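Local coordinates for protein sialidase B (Streptococcus pneumoniae serotype 4, PDB 4XJU) that cleaves alpha-2,3-, alpha-2,6- and alpha-2,8-linked terminal sialic acids from oligosaccharides, glycoproteins and glycolipids, at residues S286-S291 and L304-P309; S222-Y227 and I237-S242; A469-G474 and A500-Q505. The protein carries 1 engineered substitution. All coordinates share one frame; numbering follows the deposited sequence.

Contact 1 (S286-S291 and L304-P309). With 19D ((1R,2R,3R,4R,5R,7R)-2-(acetylamino)-7-[(1R)-1,2-dihydroxyethyl]-4-fluoro-3-hydroxy-6,8-dioxabicyclo[3.2.1]octane-5-carboxylic acid), chain G.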
loop_
_atom_site.group_PDB
_atom_site.type_symbol
_atom_site.label_atom_id
_atom_site.label_comp_id
_atom_site.label_asym_id
_atom_site.label_seq_id
_atom_site.Cartn_x
_atom_site.Cartn_y
_atom_site.Cartn_z
ATOM N N SER A 286 14.799 5.997 -5.578
ATOM C CA SER A 286 13.816 5.162 -4.902
ATOM C C SER A 286 13.879 3.704 -5.316
ATOM O O SER A 286 14.471 3.360 -6.342
ATOM C CB SER A 286 12.406 5.705 -5.130
ATOM O OG SER A 286 12.112 5.809 -6.517
ATOM N N PHE A 287 13.268 2.855 -4.489
ATOM C CA PHE A 287 12.929 1.477 -4.852
ATOM C C PHE A 287 11.408 1.350 -4.940
ATOM O O PHE A 287 10.683 2.101 -4.309
ATOM C CB PHE A 287 13.461 0.508 -3.784
ATOM C CG PHE A 287 14.938 0.622 -3.549
ATOM C CD1 PHE A 287 15.833 -0.110 -4.309
ATOM C CD2 PHE A 287 15.436 1.467 -2.567
ATOM C CE1 PHE A 287 17.205 -0.003 -4.087
ATOM C CE2 PHE A 287 16.799 1.580 -2.341
ATOM C CZ PHE A 287 17.683 0.842 -3.095
ATOM N N ILE A 288 10.909 0.391 -5.711
ATOM C CA ILE A 288 9.461 0.245 -5.860
ATOM C C ILE A 288 9.132 -1.152 -6.364
ATOM O O ILE A 288 9.874 -1.689 -7.179
ATOM C CB ILE A 288 8.884 1.349 -6.806
ATOM C CG1 ILE A 288 7.381 1.191 -7.016
ATOM C CG2 ILE A 288 9.612 1.381 -8.157
ATOM C CD1 ILE A 288 6.777 2.405 -7.694
ATOM N N ASP A 289 8.043 -1.730 -5.857
ATOM C CA ASP A 289 7.543 -3.054 -6.259
ATOM C C ASP A 289 8.504 -4.196 -5.922
ATOM O O ASP A 289 9.309 -4.599 -6.757
ATOM C CB ASP A 289 7.210 -3.094 -7.757
ATOM C CG ASP A 289 6.049 -2.204 -8.122
ATOM O OD1 ASP A 289 5.370 -1.706 -7.205
ATOM O OD2 ASP A 289 5.815 -1.996 -9.338
ATOM N N SER A 290 8.391 -4.727 -4.708
ATOM C CA SER A 290 9.267 -5.807 -4.255
ATOM C C SER A 290 8.605 -7.174 -4.392
ATOM O O SER A 290 7.388 -7.288 -4.573
ATOM C CB SER A 290 9.694 -5.597 -2.794
ATOM O OG SER A 290 8.579 -5.557 -1.912
ATOM N N SER A 291 9.411 -8.222 -4.273
ATOM C CA SER A 291 8.924 -9.582 -4.450
ATOM C C SER A 291 9.915 -10.490 -3.736
ATOM O O SER A 291 11.122 -10.233 -3.787
ATOM C CB SER A 291 8.858 -9.902 -5.945
ATOM O OG SER A 291 8.255 -11.157 -6.163
ATOM N N LEU A 304 13.753 -9.076 -4.544
ATOM C CA LEU A 304 14.034 -8.181 -5.660
ATOM C C LEU A 304 13.093 -6.983 -5.587
ATOM O O LEU A 304 12.026 -7.067 -4.983
ATOM C CB LEU A 304 13.812 -8.896 -7.003
ATOM C CG LEU A 304 14.902 -9.810 -7.577
ATOM C CD1 LEU A 304 15.268 -10.938 -6.634
ATOM C CD2 LEU A 304 14.416 -10.407 -8.879
ATOM N N ALA A 305 13.484 -5.881 -6.217
ATOM C CA ALA A 305 12.611 -4.714 -6.370
ATOM C C ALA A 305 13.132 -3.870 -7.522
ATOM O O ALA A 305 14.303 -3.994 -7.886
ATOM C CB ALA A 305 12.581 -3.903 -5.082
ATOM N N ASP A 306 12.295 -2.998 -8.083
ATOM C CA ASP A 306 12.790 -2.067 -9.089
ATOM C C ASP A 306 13.622 -1.007 -8.398
ATOM O O ASP A 306 13.372 -0.674 -7.233
ATOM C CB ASP A 306 11.656 -1.341 -9.830
ATOM C CG ASP A 306 10.642 -2.280 -10.474
ATOM O OD1 ASP A 306 10.961 -3.442 -10.820
ATOM O OD2 ASP A 306 9.481 -1.832 -10.640
ATOM N N VAL A 307 14.603 -0.472 -9.118
ATOM C CA VAL A 307 15.411 0.636 -8.617
ATOM C C VAL A 307 15.294 1.806 -9.563
ATOM O O VAL A 307 15.492 1.663 -10.772
ATOM C CB VAL A 307 16.898 0.276 -8.549
ATOM C CG1 VAL A 307 17.621 1.272 -7.644
ATOM C CG2 VAL A 307 17.079 -1.135 -8.056
ATOM N N MET A 308 15.006 2.972 -9.004
ATOM C CA MET A 308 14.861 4.190 -9.784
ATOM C C MET A 308 15.897 5.219 -9.351
ATOM O O MET A 308 15.975 5.563 -8.172
ATOM C CB MET A 308 13.466 4.778 -9.563
ATOM C CG MET A 308 12.339 3.840 -9.939
ATOM S SD MET A 308 12.169 3.718 -11.730
ATOM C CE MET A 308 10.774 2.600 -11.790
ATOM N N PRO A 309 16.688 5.727 -10.307
ATOM C CA PRO A 309 17.642 6.797 -9.988
ATOM C C PRO A 309 16.895 8.082 -9.643
ATOM O O PRO A 309 15.676 8.167 -9.848
ATOM C CB PRO A 309 18.441 6.976 -11.292
ATOM C CG PRO A 309 18.169 5.733 -12.101
ATOM C CD PRO A 309 16.778 5.296 -11.709
HETATM C C1 19D G . -0.825 1.059 -9.781
HETATM O O1A 19D G . -1.445 0.624 -10.799
HETATM O O1B 19D G . -1.381 1.384 -8.720
HETATM C C2 19D G . 0.670 1.183 -9.914
HETATM C C3 19D G . 1.470 0.960 -8.608
HETATM C C4 19D G . 2.875 0.309 -8.908
HETATM O O4 19D G . 3.727 0.550 -7.786
HETATM C C5 19D G . 3.500 0.971 -10.252
HETATM N N5 19D G . 4.800 0.375 -10.527
HETATM C C6 19D G . 2.421 0.941 -11.352
HETATM O O6 19D G . 1.210 0.317 -10.919
HETATM C C7 19D G . 1.875 2.360 -11.495
HETATM O O7 19D G . 0.904 2.498 -10.416
HETATM C C8 19D G . 1.317 2.769 -12.875
HETATM O O8 19D G . 0.245 1.942 -13.363
HETATM C C9 19D G . 2.418 2.785 -13.931
HETATM O O9 19D G . 2.748 1.467 -14.372
HETATM C C10 19D G . 5.743 1.119 -11.103
HETATM O O10 19D G . 5.552 2.292 -11.410
HETATM C C11 19D G . 7.045 0.433 -11.341
HETATM F F1 19D G . 1.471 1.896 -8.022
#
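The Phe287 ring slants beside Val307, Phe287 CE1 reaching Val307 CG1 at 3.8 Å, while two more rings lie against it: Phe260 stacks with it and Phe436 meets it edge-to-face. Away from these rings, at the bulge of this antiparallel hairpin of the sialidase beta-propeller, a second flat group, the Asp289 carboxylate, turns to the bound 19D, a fluorinated, anhydro-bridged sialic acid derivative. Its two oxygens divide the work: OD1 accepts from 19D O4 at 2.9 Å, and OD2 from the acetamido nitrogen N5 at 2.8 Å. That two-point grip fixes the rotation of the carboxylate. The pairing is interrupted at Asp289, which helps to explain why it and Phe287, two residues apart, do not share a face. Ser286 pairs with Met308 and Ile288 with Asp306 through paired backbone hydrogen bonds, as Ser291 does with Leu304, yet between the last two pairs Asp289 and Ser290 together face Ala305 alone. The extra residue is a beta bulge, with Asp289 at a positive phi of 64°. Asp289 O, buried and without a conventional hydrogen-bond partner, receives a CA-H...O contact from Ala305 CA at 3.3 Å.

Ile288 lines the same pocket. With CG1 anti to the backbone N (chi1 178°), its CD1 comes to 3.6 Å from 19D O4, and CG2 rests against Asp306 CB and Met308 CE. Asp306 OD1 accepts from Leu452 N, on the neighbouring strand 451-459. Its other oxygen, OD2, lies beside the ligand's acetyl methyl, 3.4 Å from 19D C11.

Contact 2 (S222-Y227 and I237-S242). With 19D ((1R,2R,3R,4R,5R,7R)-2-(acetylamino)-7-[(1R)-1,2-dihydroxyethyl]-4-fluoro-3-hydroxy-6,8-dioxabicyclo[3.2.1]octane-5-carboxylic acid), chain G.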
loop_
_atom_site.group_PDB
_atom_site.type_symbol
_atom_site.label_atom_id
_atom_site.label_comp_id
_atom_site.label_asym_id
_atom_site.label_seq_id
_atom_site.Cartn_x
_atom_site.Cartn_y
_atom_site.Cartn_z
ATOM N N SER A 222 7.109 -7.927 2.825
ATOM C CA SER A 222 7.785 -6.730 2.356
ATOM C C SER A 222 6.759 -5.704 1.869
ATOM O O SER A 222 5.571 -6.017 1.701
ATOM C CB SER A 222 8.829 -7.038 1.267
ATOM O OG SER A 222 8.249 -7.610 0.110
ATOM N N ILE A 223 7.214 -4.473 1.672
ATOM C CA ILE A 223 6.315 -3.378 1.329
ATOM C C ILE A 223 7.104 -2.183 0.804
ATOM O O ILE A 223 8.295 -2.020 1.103
ATOM C CB ILE A 223 5.499 -2.962 2.566
ATOM C CG1 ILE A 223 4.228 -2.210 2.154
ATOM C CG2 ILE A 223 6.372 -2.143 3.527
ATOM C CD1 ILE A 223 3.040 -2.519 3.004
ATOM N N ASP A 224 6.436 -1.345 0.015
ATOM C CA ASP A 224 6.976 -0.041 -0.320
ATOM C C ASP A 224 6.715 0.857 0.875
ATOM O O ASP A 224 5.555 1.118 1.210
ATOM C CB ASP A 224 6.212 0.584 -1.496
ATOM C CG ASP A 224 6.645 0.067 -2.859
ATOM O OD1 ASP A 224 7.155 -1.076 -2.997
ATOM O OD2 ASP A 224 6.436 0.835 -3.822
ATOM N N ALA A 225 7.773 1.354 1.508
ATOM C CA ALA A 225 7.612 2.449 2.467
ATOM C C ALA A 225 7.675 3.766 1.679
ATOM O O ALA A 225 8.750 4.182 1.241
ATOM C CB ALA A 225 8.699 2.397 3.549
ATOM N N ARG A 226 6.512 4.396 1.453
ATOM C CA ARG A 226 6.420 5.563 0.571
ATOM C C ARG A 226 6.369 6.861 1.367
ATOM O O ARG A 226 5.438 7.097 2.137
ATOM C CB ARG A 226 5.204 5.433 -0.370
ATOM C CG ARG A 226 5.280 4.205 -1.292
ATOM C CD ARG A 226 4.365 4.320 -2.507
ATOM N NE ARG A 226 4.573 3.197 -3.435
ATOM C CZ ARG A 226 3.926 3.029 -4.586
ATOM N NH1 ARG A 226 3.015 3.908 -4.983
ATOM N NH2 ARG A 226 4.199 1.973 -5.340
ATOM N N TYR A 227 7.373 7.703 1.168
ATOM C CA TYR A 227 7.532 8.873 2.018
ATOM C C TYR A 227 6.765 10.064 1.485
ATOM O O TYR A 227 6.163 10.817 2.259
ATOM C CB TYR A 227 9.031 9.200 2.219
ATOM C CG TYR A 227 9.722 8.109 2.989
ATOM C CD1 TYR A 227 10.178 6.969 2.340
ATOM C CD2 TYR A 227 9.859 8.184 4.372
ATOM C CE1 TYR A 227 10.767 5.930 3.048
ATOM C CE2 TYR A 227 10.463 7.159 5.085
ATOM C CZ TYR A 227 10.907 6.032 4.409
ATOM O OH TYR A 227 11.488 4.992 5.105
ATOM N N ILE A 237 11.044 6.278 -1.854
ATOM C CA ILE A 237 10.447 5.034 -1.397
ATOM C C ILE A 237 11.579 4.091 -1.038
ATOM O O ILE A 237 12.567 3.989 -1.773
ATOM C CB ILE A 237 9.564 4.377 -2.499
ATOM C CG1 ILE A 237 8.506 5.363 -3.027
ATOM C CG2 ILE A 237 8.879 3.104 -1.971
ATOM C CD1 ILE A 237 7.746 4.832 -4.260
ATOM N N ASN A 238 11.445 3.434 0.111
ATOM C CA ASN A 238 12.357 2.373 0.513
ATOM C C ASN A 238 11.575 1.065 0.542
ATOM O O ASN A 238 10.344 1.074 0.560
ATOM C CB ASN A 238 12.943 2.636 1.924
ATOM C CG ASN A 238 13.890 3.822 1.970
ATOM O OD1 ASN A 238 14.610 4.100 1.007
ATOM N ND2 ASN A 238 13.911 4.512 3.108
ATOM N N ILE A 239 12.280 -0.061 0.545
ATOM C CA ILE A 239 11.614 -1.342 0.751
ATOM C C ILE A 239 11.834 -1.786 2.193
ATOM O O ILE A 239 12.984 -1.864 2.654
ATOM C CB ILE A 239 12.149 -2.442 -0.186
ATOM C CG1 ILE A 239 12.098 -2.000 -1.652
ATOM C CG2 ILE A 239 11.373 -3.743 0.033
ATOM C CD1 ILE A 239 10.688 -1.618 -2.178
ATOM N N ALA A 240 10.742 -2.062 2.910
ATOM C CA ALA A 240 10.824 -2.507 4.305
ATOM C C ALA A 240 10.298 -3.926 4.453
ATOM O O ALA A 240 9.497 -4.384 3.635
ATOM C CB ALA A 240 10.052 -1.567 5.225
ATOM N N THR A 241 10.729 -4.609 5.515
ATOM C CA THR A 241 10.285 -5.973 5.788
ATOM C C THR A 241 9.955 -6.150 7.272
ATOM O O THR A 241 10.468 -5.431 8.126
ATOM C CB THR A 241 11.336 -7.056 5.355
ATOM O OG1 THR A 241 12.541 -6.900 6.116
ATOM C CG2 THR A 241 11.665 -6.958 3.874
ATOM N N SER A 242 9.087 -7.112 7.564
ATOM C CA SER A 242 8.723 -7.466 8.935
ATOM C C SER A 242 8.371 -8.945 8.896
ATOM O O SER A 242 7.955 -9.454 7.847
ATOM C CB SER A 242 7.511 -6.632 9.383
ATOM O OG SER A 242 7.037 -7.022 10.667
HETATM C C1 19D G . -0.825 1.059 -9.781
HETATM O O1A 19D G . -1.445 0.624 -10.799
HETATM O O1B 19D G . -1.381 1.384 -8.720
HETATM C C2 19D G . 0.670 1.183 -9.914
HETATM C C3 19D G . 1.470 0.960 -8.608
HETATM C C4 19D G . 2.875 0.309 -8.908
HETATM O O4 19D G . 3.727 0.550 -7.786
HETATM C C5 19D G . 3.500 0.971 -10.252
HETATM N N5 19D G . 4.800 0.375 -10.527
HETATM C C6 19D G . 2.421 0.941 -11.352
HETATM O O6 19D G . 1.210 0.317 -10.919
HETATM C C7 19D G . 1.875 2.360 -11.495
HETATM O O7 19D G . 0.904 2.498 -10.416
HETATM C C8 19D G . 1.317 2.769 -12.875
HETATM O O8 19D G . 0.245 1.942 -13.363
HETATM C C9 19D G . 2.418 2.785 -13.931
HETATM O O9 19D G . 2.748 1.467 -14.372
HETATM C C10 19D G . 5.743 1.119 -11.103
HETATM O O10 19D G . 5.552 2.292 -11.410
HETATM C C11 19D G . 7.045 0.433 -11.341
HETATM F F1 19D G . 1.471 1.896 -8.022
#
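In the propeller hairpin formed by strands 219-226 and 237-244, which supplies one wall of the sialic acid pocket, Asp224 and Arg226 pack around Ile237. Ile237 CG2 touches Asp224 CB at 3.7 Å, and its CD1 lies 3.7 Å from Arg226 NE, the arginine running alongside the isoleucine with its chain extended from CG to NE. Arg226 turns side-on to Asp224 in a salt bridge that spends two nitrogens on a single oxygen: Asp224 OD2 receives Arg226 NH2 at 2.9 Å and NE at 3.0 Å. The oxygen lies nearly in the guanidinium plane, but its own geometry differs for the two donors, NE meeting the anti lone pair of OD2 and NH2 arriving from above the carboxylate plane. With its orientation set by this grip, and with NH1 bonded to Thr230 O, Arg226 sends NH2 on to 19D O4 at 2.9 Å, at the edge of the guanidinium. Asp224 is thus a second-shell residue that positions a ligand-binding one.

Farther from the pocket, Asn238 ND2 donates to Tyr227 OH over 3.2 Å, amide and ring planes standing 70° apart; both groups also bond elsewhere, to Glu265 OE2 and Thr201 O respectively. Backbone pairs Ala225–Asn238 and Ile223–Ala240 join the strands, the bond from Ile223 N to Ala240 O being weak. This hairpin occupies the middle of a four-stranded sheet between strands 205-213 and 255-256, and Ile239 packs against Phe287 of strand 286-294 and Leu303 of strand 301-308.

Contact 3 (A469-G474 and A500-Q505); sequences ATYTSG and ATAEAQ. With 19D ((1R,2R,3R,4R,5R,7R)-2-(acetylamino)-7-[(1R)-1,2-dihydroxyethyl]-4-fluoro-3-hydroxy-6,8-dioxabicyclo[3.2.1]octane-5-carboxylic acid), chain G.
Tyr471 spreads its ring over the backbone of Thr501 and Ala502 where two neighbouring sheets of the beta-propeller meet, strand 466-472 ending beside the turn that leads into strand 504-510. The first torsion of Tyr471 puts CG between the backbone N and the carbonyl carbon (chi1 65°), which lays the ring along the turn. Ala502 N sits 3.6 Å above the ring plane, displaced toward the rim, and Thr501 C covers the same face. Two successive inverse gamma turns, centred on Thr501 and Ala502, fold the backbone compactly beneath the aromatic.

Side chains meet the tyrosine along its length. Tyr471 CB lies against Ala502 CB, and Tyr471 CE1 touches Glu503 CG at 3.8 Å. At the hydroxyl end, Tyr471 OH approaches Thr501 CG2 at 3.4 Å. That methyl is the branch anti to the threonine N, while OG1 faces the glycerol arm of 19D. Glu503 extends beyond CG alongside the tyrosine, its carboxylate turned 84° from the ring plane. One water joins the two polar ends, 2.6 Å from Tyr471 OH and 2.7 Å from Glu503 OE1.

Glu503 is predicted to belong to the active site. OE1 bonds to Tyr615 OH, and OE2 forms a salt bridge with Arg519; this is consistent with the tyrosine-glutamate pair of sialidases, in which Tyr615 is the probable nucleophile. Tyr471 thus packs on the turn that carries Glu503. At the Ala500 end of the turn a second water donates to Thr472 O and to Ala500 O, each at 2.8 Å.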
loop_
_atom_site.group_PDB
_atom_site.type_symbol
_atom_site.label_atom_id
_atom_site.label_comp_id
_atom_site.label_asym_id
_atom_site.label_seq_id
_atom_site.Cartn_x
_atom_site.Cartn_y
_atom_site.Cartn_z
ATOM N N ALA A 469 8.568 -13.374 -11.983
ATOM C CA ALA A 469 7.891 -12.800 -13.150
ATOM C C ALA A 469 8.178 -11.300 -13.218
ATOM O O ALA A 469 8.239 -10.620 -12.192
ATOM C CB ALA A 469 6.379 -13.063 -13.076
ATOM N N THR A 470 8.381 -10.791 -14.430
ATOM C CA THR A 470 8.467 -9.353 -14.659
ATOM C C THR A 470 7.644 -9.066 -15.901
ATOM O O THR A 470 7.270 -9.993 -16.620
ATOM C CB THR A 470 9.912 -8.857 -14.859
ATOM O OG1 THR A 470 10.410 -9.290 -16.135
ATOM C CG2 THR A 470 10.850 -9.353 -13.717
ATOM N N TYR A 471 7.369 -7.796 -16.172
ATOM C CA TYR A 471 6.620 -7.469 -17.385
ATOM C C TYR A 471 7.233 -6.292 -18.139
ATOM O O TYR A 471 7.913 -5.443 -17.563
ATOM C CB TYR A 471 5.145 -7.171 -17.063
ATOM C CG TYR A 471 4.944 -5.937 -16.208
ATOM C CD1 TYR A 471 4.932 -6.031 -14.819
ATOM C CD2 TYR A 471 4.750 -4.686 -16.783
ATOM C CE1 TYR A 471 4.741 -4.909 -14.027
ATOM C CE2 TYR A 471 4.559 -3.548 -15.999
ATOM C CZ TYR A 471 4.554 -3.670 -14.621
ATOM O OH TYR A 471 4.375 -2.550 -13.828
ATOM N N THR A 472 6.980 -6.242 -19.439
ATOM C CA THR A 472 7.353 -5.071 -20.220
ATOM C C THR A 472 6.339 -4.978 -21.352
ATOM O O THR A 472 5.402 -5.781 -21.401
ATOM C CB THR A 472 8.822 -5.157 -20.724
ATOM O OG1 THR A 472 9.193 -3.930 -21.365
ATOM C CG2 THR A 472 8.994 -6.308 -21.701
ATOM N N SER A 473 6.486 -4.001 -22.242
ATOM C CA SER A 473 5.533 -3.884 -23.341
ATOM C C SER A 473 5.490 -5.173 -24.158
ATOM O O SER A 473 6.525 -5.659 -24.627
ATOM C CB SER A 473 5.872 -2.703 -24.251
ATOM O OG SER A 473 4.882 -2.569 -25.258
ATOM N N GLY A 474 4.297 -5.749 -24.279
ATOM C CA GLY A 474 4.082 -6.893 -25.155
ATOM C C GLY A 474 4.480 -8.272 -24.652
ATOM O O GLY A 474 4.306 -9.260 -25.379
ATOM N N ALA A 500 0.558 -2.715 -21.157
ATOM C CA ALA A 500 -0.131 -3.283 -20.002
ATOM C C ALA A 500 0.759 -3.264 -18.762
ATOM O O ALA A 500 1.960 -3.507 -18.842
ATOM C CB ALA A 500 -0.595 -4.705 -20.295
ATOM N N THR A 501 0.158 -2.978 -17.617
ATOM C CA THR A 501 0.817 -3.207 -16.343
ATOM C C THR A 501 0.530 -4.660 -15.996
ATOM O O THR A 501 -0.362 -4.953 -15.205
ATOM C CB THR A 501 0.259 -2.257 -15.274
ATOM O OG1 THR A 501 0.402 -0.909 -15.738
ATOM C CG2 THR A 501 1.010 -2.407 -13.955
ATOM N N ALA A 502 1.280 -5.572 -16.614
ATOM C CA ALA A 502 0.930 -6.985 -16.578
ATOM C C ALA A 502 1.526 -7.664 -15.354
ATOM O O ALA A 502 2.348 -8.590 -15.468
ATOM C CB ALA A 502 1.365 -7.685 -17.861
ATOM N N GLU A 503 1.102 -7.200 -14.182
ATOM C CA GLU A 503 1.567 -7.770 -12.921
ATOM C C GLU A 503 1.081 -9.210 -12.810
ATOM O O GLU A 503 -0.126 -9.494 -12.883
ATOM C CB GLU A 503 1.103 -6.908 -11.743
ATOM C CG GLU A 503 1.727 -5.503 -11.753
ATOM C CD GLU A 503 0.898 -4.481 -10.998
ATOM O OE1 GLU A 503 1.474 -3.463 -10.528
ATOM O OE2 GLU A 503 -0.332 -4.689 -10.862
ATOM N N ALA A 504 2.041 -10.118 -12.643
ATOM C CA ALA A 504 1.785 -11.548 -12.767
ATOM C C ALA A 504 2.219 -12.263 -11.498
ATOM O O ALA A 504 3.273 -11.945 -10.931
ATOM C CB ALA A 504 2.538 -12.106 -13.971
ATOM N N GLN A 505 1.414 -13.226 -11.047
ATOM C CA GLN A 505 1.819 -14.097 -9.938
ATOM C C GLN A 505 1.596 -15.553 -10.320
ATOM O O GLN A 505 0.648 -15.875 -11.049
ATOM C CB GLN A 505 1.051 -13.741 -8.658
ATOM C CG GLN A 505 1.514 -12.427 -8.022
ATOM C CD GLN A 505 2.871 -12.544 -7.361
ATOM O OE1 GLN A 505 2.963 -12.841 -6.166
ATOM N NE2 GLN A 505 3.938 -12.307 -8.134
HETATM C C1 19D G . -0.825 1.059 -9.781
HETATM O O1A 19D G . -1.445 0.624 -10.799
HETATM O O1B 19D G . -1.381 1.384 -8.720
HETATM C C2 19D G . 0.670 1.183 -9.914
HETATM C C3 19D G . 1.470 0.960 -8.608
HETATM C C4 19D G . 2.875 0.309 -8.908
HETATM O O4 19D G . 3.727 0.550 -7.786
HETATM C C5 19D G . 3.500 0.971 -10.252
HETATM N N5 19D G . 4.800 0.375 -10.527
HETATM C C6 19D G . 2.421 0.941 -11.352
HETATM O O6 19D G . 1.210 0.317 -10.919
HETATM C C7 19D G . 1.875 2.360 -11.495
HETATM O O7 19D G . 0.904 2.498 -10.416
HETATM C C8 19D G . 1.317 2.769 -12.875
HETATM O O8 19D G . 0.245 1.942 -13.363
HETATM C C9 19D G . 2.418 2.785 -13.931
HETATM O O9 19D G . 2.748 1.467 -14.372
HETATM C C10 19D G . 5.743 1.119 -11.103
HETATM O O10 19D G . 5.552 2.292 -11.410
HETATM C C11 19D G . 7.045 0.433 -11.341
HETATM F F1 19D G . 1.471 1.896 -8.022
HETATM O O HOH W 1 3.990 -3.017 -11.329
HETATM O O HOH W 2 2.906 -5.752 -20.207
HETATM O O HOH W 3 2.018 -5.114 -22.817
#

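All three contacts are largely buried and all border the same bound ligand, but contacts 1 and 2 hydrogen-bond to it while contact 3 only comes close. Contacts 1 and 2 are antiparallel hairpins knit by backbone bonds; they touch directly, through Ser290 OG to Ser222 OG and Phe287 N to Ile237 O, and present a carboxylate acceptor and a guanidinium donor to O4 of the ligand. Contact 3 has no direct hydrogen bond between its segments: an aromatic face and bridging waters join two sheets, nearer the periphery of the chain. Strand 466-472 belongs to the same mixed sheet as the strands of contact 1, while 504-510 begins another.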